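Uncharacterized protein (Chaetomium thermophilum, PDB 3LPZ) probably acts as the Get4 component of the Get pathway, an alpha-solenoid protein that binds Get5 during the biogenesis of tail-anchored membrane proteins. Local coordinates at residues A[131-136]-A[159-164]; A[169-174]-A[210-215]; A[186-191]-A[279-284]; A[193-198]-A[249-254]; A[199-204]-A[289-294]. One frame throughout, in Å; residues are numbered along the deposited sequence.

In the fold
The five contacts sample one alpha-solenoid at two depths. Contacts 2 and 4 are buried between helices and contact 3 between a helix and the loop leading into another, whereas contacts 1 and 5 lie at the surface. Helix 186-199 serves both contact 3 and contact 4; helix 203-220 is shared by contacts 2 and 5, and helix 282-293 by contacts 3 and 5. The chemistry follows the place. Contact 4 is purely aliphatic, contact 2 adds an aromatic edge and an arginine stem, and contact 3 combines an indole with a bridging water. At the surface, backbone groups join the apolar packing: contact 1 uses a water and CA-H...O approaches, contact 5 a tyrosine directed at a helix terminus.

Contact 1: A[131-136]-A[159-164]; sequences YPAGDP and LVLGTK
L161 O is approached from two sides, by water 1 and by the CA-H of P136. Water 1 donates to it at 3.1 Å between the water O and L161 O, and the CA-H points at it with 3.6 Å from P136 CA to L161 O. The same water donates to G134 O, so one molecule ties two backbone carbonyls together. The exchange is returned next door, where G162 CA sits 3.5 Å from P136 O, in a second CA-H...O contact bent to 146° at the hydrogen. Side chains close the two ends. T163 CG2, anti to its carbonyl carbon, packs 3.6 Å from P136 C and leaves OG1 to cap the backbone N of E165. At the other end A133 CB meets L161 CD2 at 4.1 Å. Both backbones are shaped by type I turns, Y131 to G134 and L159 to G162, and D135 follows as N-cap of helix 136-148, its OD2 bonded to L138 N and paired with R97. The loops before helix 136-148 and before helix 166-179 thus lie against each other at the surface, as inter-helix loops of this alpha-solenoid, with D135 capping one helix start and T163 the turn into the other.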
# COMPACT_ATOMS: atom_id res chain seq x y z
N TYR A 131 -14.25 -2.81 3.07
CA TYR A 131 -12.87 -3.20 3.43
C TYR A 131 -12.35 -2.29 4.52
O TYR A 131 -12.00 -1.15 4.23
CB TYR A 131 -11.94 -3.09 2.21
CG TYR A 131 -12.28 -4.07 1.10
CD1 TYR A 131 -13.24 -3.75 0.14
CD2 TYR A 131 -11.66 -5.33 1.06
CE1 TYR A 131 -13.57 -4.66 -0.87
CE2 TYR A 131 -11.98 -6.26 0.06
CZ TYR A 131 -12.94 -5.90 -0.90
OH TYR A 131 -13.25 -6.80 -1.88
N PRO A 132 -12.26 -2.78 5.77
CA PRO A 132 -11.88 -1.86 6.85
C PRO A 132 -10.47 -1.26 6.76
O PRO A 132 -10.22 -0.21 7.38
CB PRO A 132 -12.00 -2.69 8.14
CG PRO A 132 -12.13 -4.12 7.70
CD PRO A 132 -12.66 -4.11 6.27
N ALA A 133 -9.57 -1.88 6.00
CA ALA A 133 -8.25 -1.25 5.76
C ALA A 133 -8.31 -0.20 4.64
O ALA A 133 -7.33 0.51 4.38
CB ALA A 133 -7.18 -2.31 5.45
N GLY A 134 -9.47 -0.10 3.98
CA GLY A 134 -9.76 1.01 3.03
C GLY A 134 -9.96 0.47 1.63
O GLY A 134 -9.58 -0.66 1.36
N ASP A 135 -10.54 1.26 0.74
CA ASP A 135 -10.96 0.74 -0.57
C ASP A 135 -9.75 0.31 -1.39
O ASP A 135 -8.82 1.07 -1.54
CB ASP A 135 -11.79 1.78 -1.31
CG ASP A 135 -12.23 1.31 -2.68
OD1 ASP A 135 -13.07 0.36 -2.74
OD2 ASP A 135 -11.73 1.88 -3.70
N PRO A 136 -9.74 -0.95 -1.88
CA PRO A 136 -8.56 -1.37 -2.62
C PRO A 136 -8.20 -0.52 -3.86
O PRO A 136 -7.00 -0.26 -4.09
CB PRO A 136 -8.92 -2.79 -3.06
CG PRO A 136 -9.75 -3.31 -1.86
CD PRO A 136 -10.62 -2.10 -1.54
N LEU A 159 0.03 0.11 -1.89
CA LEU A 159 -0.01 -1.01 -2.85
C LEU A 159 -0.24 -2.37 -2.21
O LEU A 159 -0.86 -3.23 -2.83
CB LEU A 159 1.23 -1.03 -3.75
CG LEU A 159 1.26 0.16 -4.75
CD1 LEU A 159 2.65 0.33 -5.32
CD2 LEU A 159 0.17 0.01 -5.89
N VAL A 160 0.24 -2.57 -0.98
CA VAL A 160 0.02 -3.85 -0.28
C VAL A 160 -1.45 -4.07 0.07
O VAL A 160 -1.89 -5.22 0.31
CB VAL A 160 0.94 -4.03 0.97
CG1 VAL A 160 2.39 -4.09 0.53
CG2 VAL A 160 0.69 -2.96 2.08
N LEU A 161 -2.21 -2.97 0.09
CA LEU A 161 -3.64 -2.96 0.32
C LEU A 161 -4.49 -2.77 -0.95
O LEU A 161 -5.68 -2.46 -0.85
CB LEU A 161 -3.99 -1.86 1.35
CG LEU A 161 -3.32 -2.03 2.73
CD1 LEU A 161 -3.62 -0.82 3.63
CD2 LEU A 161 -3.77 -3.37 3.41
N GLY A 162 -3.88 -2.96 -2.12
CA GLY A 162 -4.51 -2.60 -3.39
C GLY A 162 -5.31 -3.74 -4.03
O GLY A 162 -5.85 -4.64 -3.34
N THR A 163 -5.43 -3.65 -5.35
CA THR A 163 -6.26 -4.55 -6.13
C THR A 163 -5.36 -5.61 -6.74
O THR A 163 -4.14 -5.63 -6.50
CB THR A 163 -6.91 -3.78 -7.31
OG1 THR A 163 -5.88 -3.25 -8.15
CG2 THR A 163 -7.81 -2.62 -6.81
N LYS A 164 -5.95 -6.46 -7.59
CA LYS A 164 -5.17 -7.44 -8.34
C LYS A 164 -4.12 -6.79 -9.26
O LYS A 164 -3.19 -7.47 -9.66
CB LYS A 164 -6.08 -8.40 -9.14
CG LYS A 164 -6.69 -7.80 -10.38
CD LYS A 164 -7.36 -8.94 -11.25
CE LYS A 164 -8.64 -8.47 -11.92
NZ LYS A 164 -8.46 -7.16 -12.65
O HOH W 1 -7.65 -2.76 1.46

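Contact 2: A[169-174]-A[210-215]; sequences VLARME and YRIFTS
A171 on helix 166-179 faces I212 and F213 on helix 203-220, a pairing of two helices separated in the chain by helix 186-199, as expected in the alpha-solenoid. Their local axes run in roughly the same sense, at 33° to each other and 8.3 Å apart at closest. The aliphatic part centres on A171: its CB lies 3.7 Å from I212 CG2 and 4.2 Å from F213 CB, and so small a side chain lets the CA atoms of A171 and F213 approach to 5.1 Å. A second kind of contact joins a charged residue to a branched one. The extended stem of R172 crosses I212 at a slant, bringing R172 CG within 3.7 Å of I212 CG2, and that methyl then lies over the centre of one guanidinium face. The charge itself is answered by E168, whose OE2 pairs with R172 NE. The third kind is aromatic. F213 turns its ring edge to helix 166-179, with CG anti to its backbone N (chi1 -178°), while Y175 meets the ring edge-to-face. Along that edge F213 CD2 stands 3.7 Å from A171 O, and E174 C lies in the ring plane 3.9 Å from F213 CE2.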
# COMPACT_ATOMS: atom_id res chain seq x y z
N VAL A 169 2.57 -3.49 -10.01
CA VAL A 169 3.08 -2.11 -9.83
C VAL A 169 4.16 -2.09 -8.73
O VAL A 169 5.24 -1.50 -8.87
CB VAL A 169 1.94 -1.10 -9.52
CG1 VAL A 169 2.51 0.26 -9.15
CG2 VAL A 169 0.96 -0.99 -10.72
N LEU A 170 3.87 -2.76 -7.62
CA LEU A 170 4.80 -2.78 -6.49
C LEU A 170 6.12 -3.48 -6.84
O LEU A 170 7.18 -2.99 -6.51
CB LEU A 170 4.15 -3.42 -5.25
CG LEU A 170 4.99 -3.48 -3.97
CD1 LEU A 170 5.40 -2.04 -3.50
CD2 LEU A 170 4.25 -4.23 -2.86
N ALA A 171 6.03 -4.64 -7.48
CA ALA A 171 7.23 -5.40 -7.86
C ALA A 171 8.12 -4.60 -8.85
O ALA A 171 9.35 -4.58 -8.71
CB ALA A 171 6.82 -6.76 -8.46
N ARG A 172 7.50 -3.94 -9.82
CA ARG A 172 8.25 -3.08 -10.78
C ARG A 172 8.85 -1.85 -10.12
O ARG A 172 9.97 -1.44 -10.48
CB ARG A 172 7.36 -2.66 -11.96
CG ARG A 172 7.09 -3.81 -12.91
CD ARG A 172 6.36 -3.36 -14.20
NE ARG A 172 5.79 -4.52 -14.91
CZ ARG A 172 6.50 -5.42 -15.59
NH1 ARG A 172 7.83 -5.32 -15.67
NH2 ARG A 172 5.90 -6.43 -16.20
N MET A 173 8.15 -1.30 -9.14
CA MET A 173 8.70 -0.21 -8.33
C MET A 173 9.91 -0.71 -7.51
O MET A 173 10.95 -0.06 -7.48
CB MET A 173 7.63 0.39 -7.42
CG MET A 173 8.12 1.60 -6.57
SD MET A 173 7.37 1.66 -4.93
CE MET A 173 8.42 0.43 -4.15
N GLU A 174 9.77 -1.85 -6.84
CA GLU A 174 10.90 -2.43 -6.12
C GLU A 174 12.06 -2.73 -7.06
O GLU A 174 13.21 -2.55 -6.67
CB GLU A 174 10.53 -3.69 -5.31
CG GLU A 174 9.43 -3.54 -4.20
CD GLU A 174 9.77 -2.60 -3.06
OE1 GLU A 174 10.94 -2.18 -2.91
OE2 GLU A 174 8.84 -2.26 -2.30
N TYR A 210 6.48 -11.74 -6.80
CA TYR A 210 7.66 -12.56 -7.00
C TYR A 210 7.91 -12.84 -8.50
O TYR A 210 9.02 -12.70 -9.01
CB TYR A 210 7.48 -13.86 -6.24
CG TYR A 210 8.48 -14.91 -6.63
CD1 TYR A 210 9.77 -14.90 -6.10
CD2 TYR A 210 8.13 -15.92 -7.54
CE1 TYR A 210 10.70 -15.86 -6.48
CE2 TYR A 210 9.06 -16.89 -7.92
CZ TYR A 210 10.35 -16.85 -7.37
OH TYR A 210 11.26 -17.81 -7.74
N ARG A 211 6.86 -13.23 -9.21
CA ARG A 211 7.03 -13.55 -10.62
C ARG A 211 7.44 -12.30 -11.41
O ARG A 211 8.37 -12.35 -12.22
CB ARG A 211 5.75 -14.18 -11.17
CG ARG A 211 5.47 -15.56 -10.54
CD ARG A 211 4.40 -16.32 -11.30
NE ARG A 211 3.06 -15.93 -10.91
CZ ARG A 211 2.25 -16.69 -10.18
NH1 ARG A 211 2.64 -17.90 -9.75
NH2 ARG A 211 1.03 -16.26 -9.89
N ILE A 212 6.77 -11.19 -11.17
CA ILE A 212 7.12 -9.94 -11.87
C ILE A 212 8.55 -9.50 -11.58
O ILE A 212 9.31 -9.14 -12.51
CB ILE A 212 6.11 -8.80 -11.58
CG1 ILE A 212 4.70 -9.15 -12.11
CG2 ILE A 212 6.61 -7.43 -12.11
CD1 ILE A 212 4.54 -9.28 -13.67
N PHE A 213 8.94 -9.51 -10.30
CA PHE A 213 10.26 -8.99 -9.94
C PHE A 213 11.35 -9.89 -10.58
O PHE A 213 12.31 -9.39 -11.18
CB PHE A 213 10.44 -8.96 -8.41
CG PHE A 213 11.74 -8.39 -7.96
CD1 PHE A 213 12.90 -9.19 -7.91
CD2 PHE A 213 11.83 -7.04 -7.58
CE1 PHE A 213 14.14 -8.65 -7.49
CE2 PHE A 213 13.05 -6.50 -7.17
CZ PHE A 213 14.21 -7.29 -7.12
N THR A 214 11.21 -11.20 -10.39
CA THR A 214 12.19 -12.12 -10.95
C THR A 214 12.21 -12.15 -12.49
O THR A 214 13.27 -12.35 -13.05
CB THR A 214 12.11 -13.54 -10.34
OG1 THR A 214 10.82 -14.13 -10.61
CG2 THR A 214 12.38 -13.47 -8.83
N SER A 215 11.06 -11.96 -13.15
CA SER A 215 11.08 -11.83 -14.62
C SER A 215 11.86 -10.59 -15.03
O SER A 215 12.58 -10.63 -16.01
CB SER A 215 9.68 -11.74 -15.23
OG SER A 215 9.03 -12.95 -14.94

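Contact 3: A[186-191]-A[279-284]; sequences APLYCA and GIWDTA
W281 places its CG anti to its own carbonyl carbon (chi1 -64°) and holds chi2 at -3°, which turns the CD1-NE1 edge of the indole to the side of its CA and sends the six-membered ring on toward A191. There the fit is close: A191 CB comes obliquely to within 3.4 Å of W281 CZ2. P187 O lies near the ring plane at the edge, 3.8 Å from the same CZ2. L188 runs at about a right angle to the indole and touches it with one methyl, L188 CD1 being 4.2 Å from W281 CZ2; its chi2 of 30° is away from the usual staggered values. A looser apolar contact links L188 CG to I280 CD1 at 4.4 Å. The polar edge has its own link, for W281 NE1 donates to water 2 at 2.9 Å, and the water, in the indole plane, donates onward to L188 O at 2.8 Å. Replacing W281 by an alanine would probably open a gap beside A191 and leave the bridging water without its indole donor. F247 and I248 of helix 243-256 add to this cluster, packing on W281 and A191 respectively. A large aromatic residue just before helix 282-293, seated against A191 and the P187 carbonyl of helix 186-199, thus joins helices far apart in sequence, an example of the layered packing of the alpha-solenoid.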
# COMPACT_ATOMS: atom_id res chain seq x y z
N ALA A 186 19.46 -7.63 -4.86
CA ALA A 186 18.18 -8.10 -5.48
C ALA A 186 17.16 -8.76 -4.51
O ALA A 186 16.00 -8.40 -4.55
CB ALA A 186 18.41 -8.98 -6.71
N PRO A 187 17.61 -9.72 -3.64
CA PRO A 187 16.64 -10.38 -2.74
C PRO A 187 15.99 -9.44 -1.73
O PRO A 187 14.85 -9.69 -1.32
CB PRO A 187 17.50 -11.42 -1.98
CG PRO A 187 18.82 -11.51 -2.81
CD PRO A 187 19.00 -10.19 -3.41
N LEU A 188 16.68 -8.37 -1.34
CA LEU A 188 16.13 -7.39 -0.39
C LEU A 188 14.94 -6.63 -0.98
O LEU A 188 13.96 -6.38 -0.31
CB LEU A 188 17.21 -6.41 0.08
CG LEU A 188 18.18 -6.80 1.21
CD1 LEU A 188 18.49 -8.28 1.31
CD2 LEU A 188 19.46 -5.91 1.16
N TYR A 189 15.04 -6.27 -2.25
CA TYR A 189 13.96 -5.56 -2.91
C TYR A 189 12.86 -6.50 -3.28
O TYR A 189 11.68 -6.14 -3.18
CB TYR A 189 14.48 -4.77 -4.12
CG TYR A 189 15.37 -3.62 -3.66
CD1 TYR A 189 14.81 -2.41 -3.24
CD2 TYR A 189 16.76 -3.77 -3.57
CE1 TYR A 189 15.62 -1.35 -2.78
CE2 TYR A 189 17.57 -2.73 -3.12
CZ TYR A 189 16.99 -1.53 -2.73
OH TYR A 189 17.79 -0.52 -2.27
N CYS A 190 13.21 -7.72 -3.65
CA CYS A 190 12.19 -8.72 -3.90
C CYS A 190 11.35 -8.95 -2.63
O CYS A 190 10.11 -8.99 -2.71
CB CYS A 190 12.82 -10.04 -4.41
SG CYS A 190 11.59 -11.21 -4.97
N ALA A 191 12.02 -9.04 -1.47
CA ALA A 191 11.36 -9.26 -0.19
C ALA A 191 10.41 -8.14 0.17
O ALA A 191 9.37 -8.41 0.70
CB ALA A 191 12.37 -9.51 0.93
N GLY A 279 18.74 -8.50 11.21
CA GLY A 279 17.39 -8.43 11.77
C GLY A 279 16.26 -7.87 10.93
O GLY A 279 15.11 -7.89 11.39
N ILE A 280 16.55 -7.39 9.72
CA ILE A 280 15.50 -6.65 9.00
C ILE A 280 14.31 -7.51 8.56
O ILE A 280 13.26 -6.97 8.22
CB ILE A 280 16.01 -5.82 7.77
CG1 ILE A 280 16.64 -6.75 6.70
CG2 ILE A 280 16.93 -4.63 8.23
CD1 ILE A 280 16.97 -6.04 5.35
N TRP A 281 14.48 -8.83 8.51
CA TRP A 281 13.34 -9.72 8.18
C TRP A 281 12.75 -10.45 9.39
O TRP A 281 11.83 -11.25 9.21
CB TRP A 281 13.70 -10.78 7.13
CG TRP A 281 14.08 -10.27 5.76
CD1 TRP A 281 14.10 -8.97 5.32
CD2 TRP A 281 14.50 -11.08 4.65
NE1 TRP A 281 14.52 -8.92 4.00
CE2 TRP A 281 14.77 -10.20 3.57
CE3 TRP A 281 14.68 -12.46 4.47
CZ2 TRP A 281 15.21 -10.66 2.33
CZ3 TRP A 281 15.12 -12.92 3.22
CH2 TRP A 281 15.38 -12.02 2.17
N ASP A 282 13.28 -10.20 10.59
CA ASP A 282 13.00 -11.06 11.76
C ASP A 282 11.53 -11.04 12.14
O ASP A 282 10.92 -12.09 12.32
CB ASP A 282 13.82 -10.61 12.98
CG ASP A 282 15.26 -11.06 12.93
OD1 ASP A 282 15.64 -11.91 12.10
OD2 ASP A 282 16.03 -10.53 13.78
N THR A 283 10.95 -9.85 12.27
CA THR A 283 9.54 -9.74 12.67
C THR A 283 8.61 -10.30 11.59
O THR A 283 7.62 -11.00 11.90
CB THR A 283 9.18 -8.29 13.02
OG1 THR A 283 9.99 -7.88 14.12
CG2 THR A 283 7.71 -8.17 13.44
N ALA A 284 8.92 -10.00 10.33
CA ALA A 284 8.18 -10.55 9.19
C ALA A 284 8.21 -12.08 9.19
O ALA A 284 7.18 -12.71 8.97
CB ALA A 284 8.73 -10.02 7.86
O HOH W 2 14.33 -6.41 2.48

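Contact 4: A[193-198]-A[249-254]; sequences AVLPYL and SMLLLS
V194 and L252 reach for each other end-on, V194 CG1 stopping 4.0 Å from L252 CD2 and 4.1 Å from L252 CD1, so that the valine methyl faces both branches of the leucine. V194 directs that methyl by setting CG1 anti to its backbone N (chi1 170°). L195 and L251 are turned differently: their side chains cross at about a right angle and touch through single methyls, with 4.0 Å from L195 CD2 to L251 CD2. L198 comes slantwise at L252, its methyls CD1 and CD2 both lying 4.1 Å from L252 CD2, and its CD1 also reaches L251 CD2 more loosely. An alanine in place of L252 would probably open a gap between V194 and L198 and take from both L198 methyls their shared partner. The local axes, 22° apart in direction, come no closer than 11.7 Å, a separation that these side chains span. Neighbouring helices contribute to the same packing: I288 of helix 282-293 touches L195 and L198, while N207 and Y210 of helix 203-220 touch L252. The segment 193-198 is kinked at P196 and Y197: neither nitrogen bonds to the turn before, and that of the proline has no hydrogen to give. With only aliphatic carbons meeting across the two segments, their hold depends on burial and complementary shape, with no directional bond to fix the register.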
# COMPACT_ATOMS: atom_id res chain seq x y z
N ALA A 193 8.57 -6.56 -1.87
CA ALA A 193 7.35 -6.76 -2.69
C ALA A 193 6.61 -8.02 -2.34
O ALA A 193 5.42 -8.11 -2.65
CB ALA A 193 7.70 -6.83 -4.18
N VAL A 194 7.30 -8.99 -1.75
CA VAL A 194 6.72 -10.33 -1.51
C VAL A 194 6.24 -10.52 -0.08
O VAL A 194 5.09 -10.90 0.13
CB VAL A 194 7.72 -11.46 -1.86
CG1 VAL A 194 7.20 -12.81 -1.37
CG2 VAL A 194 7.95 -11.48 -3.37
N LEU A 195 7.12 -10.24 0.90
CA LEU A 195 6.80 -10.46 2.31
C LEU A 195 5.58 -9.68 2.80
O LEU A 195 4.76 -10.24 3.50
CB LEU A 195 8.02 -10.22 3.23
CG LEU A 195 9.25 -11.09 2.87
CD1 LEU A 195 10.35 -10.88 3.87
CD2 LEU A 195 8.91 -12.65 2.76
N PRO A 196 5.46 -8.38 2.44
CA PRO A 196 4.27 -7.66 2.92
C PRO A 196 2.94 -8.26 2.45
O PRO A 196 1.95 -8.21 3.22
CB PRO A 196 4.48 -6.22 2.36
CG PRO A 196 5.98 -6.07 2.34
CD PRO A 196 6.45 -7.45 1.85
N TYR A 197 2.89 -8.81 1.23
CA TYR A 197 1.67 -9.51 0.79
C TYR A 197 1.38 -10.76 1.60
O TYR A 197 0.21 -11.00 1.92
CB TYR A 197 1.69 -9.84 -0.71
CG TYR A 197 1.41 -8.62 -1.56
CD1 TYR A 197 0.22 -7.89 -1.41
CD2 TYR A 197 2.33 -8.21 -2.53
CE1 TYR A 197 -0.04 -6.76 -2.23
CE2 TYR A 197 2.07 -7.10 -3.37
CZ TYR A 197 0.89 -6.37 -3.19
OH TYR A 197 0.66 -5.27 -3.97
N LEU A 198 2.42 -11.53 1.93
CA LEU A 198 2.25 -12.68 2.83
C LEU A 198 1.72 -12.22 4.20
O LEU A 198 0.82 -12.85 4.75
CB LEU A 198 3.57 -13.46 3.01
CG LEU A 198 4.06 -14.25 1.80
CD1 LEU A 198 5.38 -14.99 2.16
CD2 LEU A 198 2.98 -15.21 1.27
N SER A 249 11.99 -17.86 -2.86
CA SER A 249 11.27 -18.79 -3.76
C SER A 249 10.77 -20.02 -3.03
O SER A 249 9.65 -20.41 -3.23
CB SER A 249 12.14 -19.27 -4.93
OG SER A 249 12.66 -18.19 -5.66
N MET A 250 11.63 -20.64 -2.22
CA MET A 250 11.24 -21.85 -1.48
C MET A 250 10.26 -21.56 -0.33
O MET A 250 9.42 -22.38 0.01
CB MET A 250 12.47 -22.59 -0.93
CG MET A 250 13.50 -22.94 -1.95
SD MET A 250 12.88 -24.10 -3.15
CE MET A 250 12.69 -25.57 -2.15
N LEU A 251 10.40 -20.40 0.29
CA LEU A 251 9.44 -19.97 1.29
C LEU A 251 8.05 -19.88 0.65
O LEU A 251 7.07 -20.40 1.20
CB LEU A 251 9.84 -18.63 1.92
CG LEU A 251 8.86 -17.99 2.92
CD1 LEU A 251 8.65 -18.92 4.10
CD2 LEU A 251 9.34 -16.59 3.39
N LEU A 252 7.96 -19.24 -0.51
CA LEU A 252 6.68 -19.23 -1.24
C LEU A 252 6.13 -20.61 -1.58
O LEU A 252 4.91 -20.85 -1.47
CB LEU A 252 6.79 -18.38 -2.53
CG LEU A 252 6.78 -16.86 -2.34
CD1 LEU A 252 7.05 -16.18 -3.69
CD2 LEU A 252 5.46 -16.34 -1.73
N LEU A 253 7.01 -21.52 -2.01
CA LEU A 253 6.56 -22.91 -2.20
C LEU A 253 6.04 -23.50 -0.91
O LEU A 253 4.97 -24.05 -0.89
CB LEU A 253 7.68 -23.81 -2.72
CG LEU A 253 7.80 -24.06 -4.21
CD1 LEU A 253 8.77 -25.25 -4.43
CD2 LEU A 253 6.42 -24.34 -4.86
N SER A 254 6.80 -23.36 0.17
CA SER A 254 6.47 -23.99 1.46
C SER A 254 5.15 -23.51 2.03
O SER A 254 4.45 -24.25 2.69
CB SER A 254 7.58 -23.75 2.49
OG SER A 254 8.79 -24.32 2.06

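Contact 5: A[199-204]-A[289-294]; sequences LVANVR and AEMYFG
Y292 and M291 carry the first shell, reaching from the end of helix 282-293 to the turn that follows helix 186-199. Y292 OH lies 3.3 Å from A201 CA, and V203 CG2 approaches the ring obliquely at 3.7 Å from Y292 CE1. The valine and the tyrosine run past each other in opposite directions, so contact falls on the outer half of the ring. In one of its two conformers, and so less certainly, M291 bends at its last torsion (chi3 80°) and lays CE 3.4 Å from L199 O and 4.0 Å from A201 CB. One step further out, the tyrosine hydroxyl is positioned by its hydrogen bond to L198 O, a carbonyl that also takes the N-H of A201. V255 of helix 243-256 touches both V203 and Y292. The turn is set by A201, whose positive phi of 61° breaks the helical path, and by N202, the N-cap of helix 203-220, with OD1 bonded to A205 N. The bonds from N202 N to Y197 O and from A201 N to L198 O, with A201 as the C-prime residue, define a Schellman motif, here ending one solenoid helix just before the N-cap of the next.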
# COMPACT_ATOMS: atom_id res chain seq x y z
N LEU A 199 2.26 -11.12 4.72
CA LEU A 199 1.81 -10.58 6.01
C LEU A 199 0.33 -10.14 6.06
O LEU A 199 -0.26 -10.13 7.14
CB LEU A 199 2.70 -9.42 6.46
CG LEU A 199 4.15 -9.80 6.82
CD1 LEU A 199 4.97 -8.51 7.15
CD2 LEU A 199 4.20 -10.78 7.98
N VAL A 200 -0.25 -9.74 4.94
CA VAL A 200 -1.69 -9.40 4.90
C VAL A 200 -2.48 -10.57 4.29
O VAL A 200 -3.57 -10.38 3.76
CB VAL A 200 -1.97 -8.06 4.16
CG1 VAL A 200 -1.33 -6.91 4.94
CG2 VAL A 200 -1.45 -8.08 2.70
N ALA A 201 -1.88 -11.76 4.34
CA ALA A 201 -2.55 -13.02 3.99
C ALA A 201 -3.02 -13.03 2.54
O ALA A 201 -4.11 -13.52 2.23
CB ALA A 201 -3.73 -13.27 4.97
N ASN A 202 -2.20 -12.47 1.65
CA ASN A 202 -2.52 -12.44 0.25
C ASN A 202 -1.42 -13.17 -0.53
O ASN A 202 -0.52 -12.56 -1.08
CB ASN A 202 -2.63 -10.98 -0.23
CG ASN A 202 -3.33 -10.87 -1.59
OD1 ASN A 202 -3.43 -11.85 -2.32
ND2 ASN A 202 -3.78 -9.66 -1.93
N VAL A 203 -1.49 -14.50 -0.52
CA VAL A 203 -0.52 -15.36 -1.16
C VAL A 203 -0.51 -15.14 -2.66
O VAL A 203 0.54 -15.13 -3.26
CB VAL A 203 -0.78 -16.86 -0.79
CG1 VAL A 203 0.29 -17.77 -1.44
CG2 VAL A 203 -0.71 -17.01 0.72
N ARG A 204 -1.69 -14.98 -3.26
CA ARG A 204 -1.82 -14.73 -4.69
C ARG A 204 -0.96 -13.54 -5.10
O ARG A 204 -0.20 -13.60 -6.06
CB ARG A 204 -3.28 -14.42 -5.04
CG ARG A 204 -3.59 -14.55 -6.52
CD ARG A 204 -4.35 -13.33 -7.07
NE ARG A 204 -3.45 -12.43 -7.80
CZ ARG A 204 -3.15 -11.19 -7.43
NH1 ARG A 204 -3.69 -10.68 -6.34
NH2 ARG A 204 -2.33 -10.46 -8.17
N ALA A 289 5.89 -17.44 10.01
CA ALA A 289 5.93 -18.75 10.70
C ALA A 289 4.66 -19.02 11.52
O ALA A 289 4.16 -20.15 11.55
CB ALA A 289 7.18 -18.88 11.62
N GLU A 290 4.16 -18.00 12.21
CA GLU A 290 2.88 -18.13 12.90
C GLU A 290 1.69 -18.30 11.95
O GLU A 290 0.90 -19.23 12.12
CB GLU A 290 2.67 -16.96 13.86
CG GLU A 290 1.47 -17.11 14.81
CD GLU A 290 1.35 -15.91 15.73
OE1 GLU A 290 0.73 -14.89 15.34
OE2 GLU A 290 1.88 -15.96 16.86
N MET A 291 1.59 -17.43 10.94
CA MET A 291 0.44 -17.42 10.03
C MET A 291 0.30 -18.68 9.18
O MET A 291 -0.80 -19.20 8.99
CB MET A 291 0.50 -16.21 9.10
CG MET A 291 0.36 -14.89 9.80
SD MET A 291 0.64 -13.51 8.69
CE MET A 291 -0.95 -13.42 7.86
N TYR A 292 1.42 -19.18 8.66
CA TYR A 292 1.38 -20.25 7.65
C TYR A 292 1.82 -21.61 8.15
O TYR A 292 1.56 -22.65 7.51
CB TYR A 292 2.22 -19.84 6.42
CG TYR A 292 1.66 -18.60 5.75
CD1 TYR A 292 0.58 -18.70 4.87
CD2 TYR A 292 2.17 -17.33 6.05
CE1 TYR A 292 0.03 -17.55 4.26
CE2 TYR A 292 1.62 -16.17 5.45
CZ TYR A 292 0.54 -16.29 4.56
OH TYR A 292 0.00 -15.16 3.97
N PHE A 293 2.53 -21.63 9.26
CA PHE A 293 3.16 -22.86 9.71
C PHE A 293 2.77 -23.22 11.14
O PHE A 293 3.22 -24.26 11.66
CB PHE A 293 4.68 -22.79 9.55
CG PHE A 293 5.10 -22.54 8.13
CD1 PHE A 293 5.07 -23.57 7.19
CD2 PHE A 293 5.50 -21.26 7.72
CE1 PHE A 293 5.45 -23.33 5.86
CE2 PHE A 293 5.88 -21.01 6.40
CZ PHE A 293 5.85 -22.03 5.47
N GLY A 294 1.94 -22.39 11.76
CA GLY A 294 1.49 -22.64 13.13
C GLY A 294 2.60 -22.58 14.17
O GLY A 294 2.43 -23.09 15.27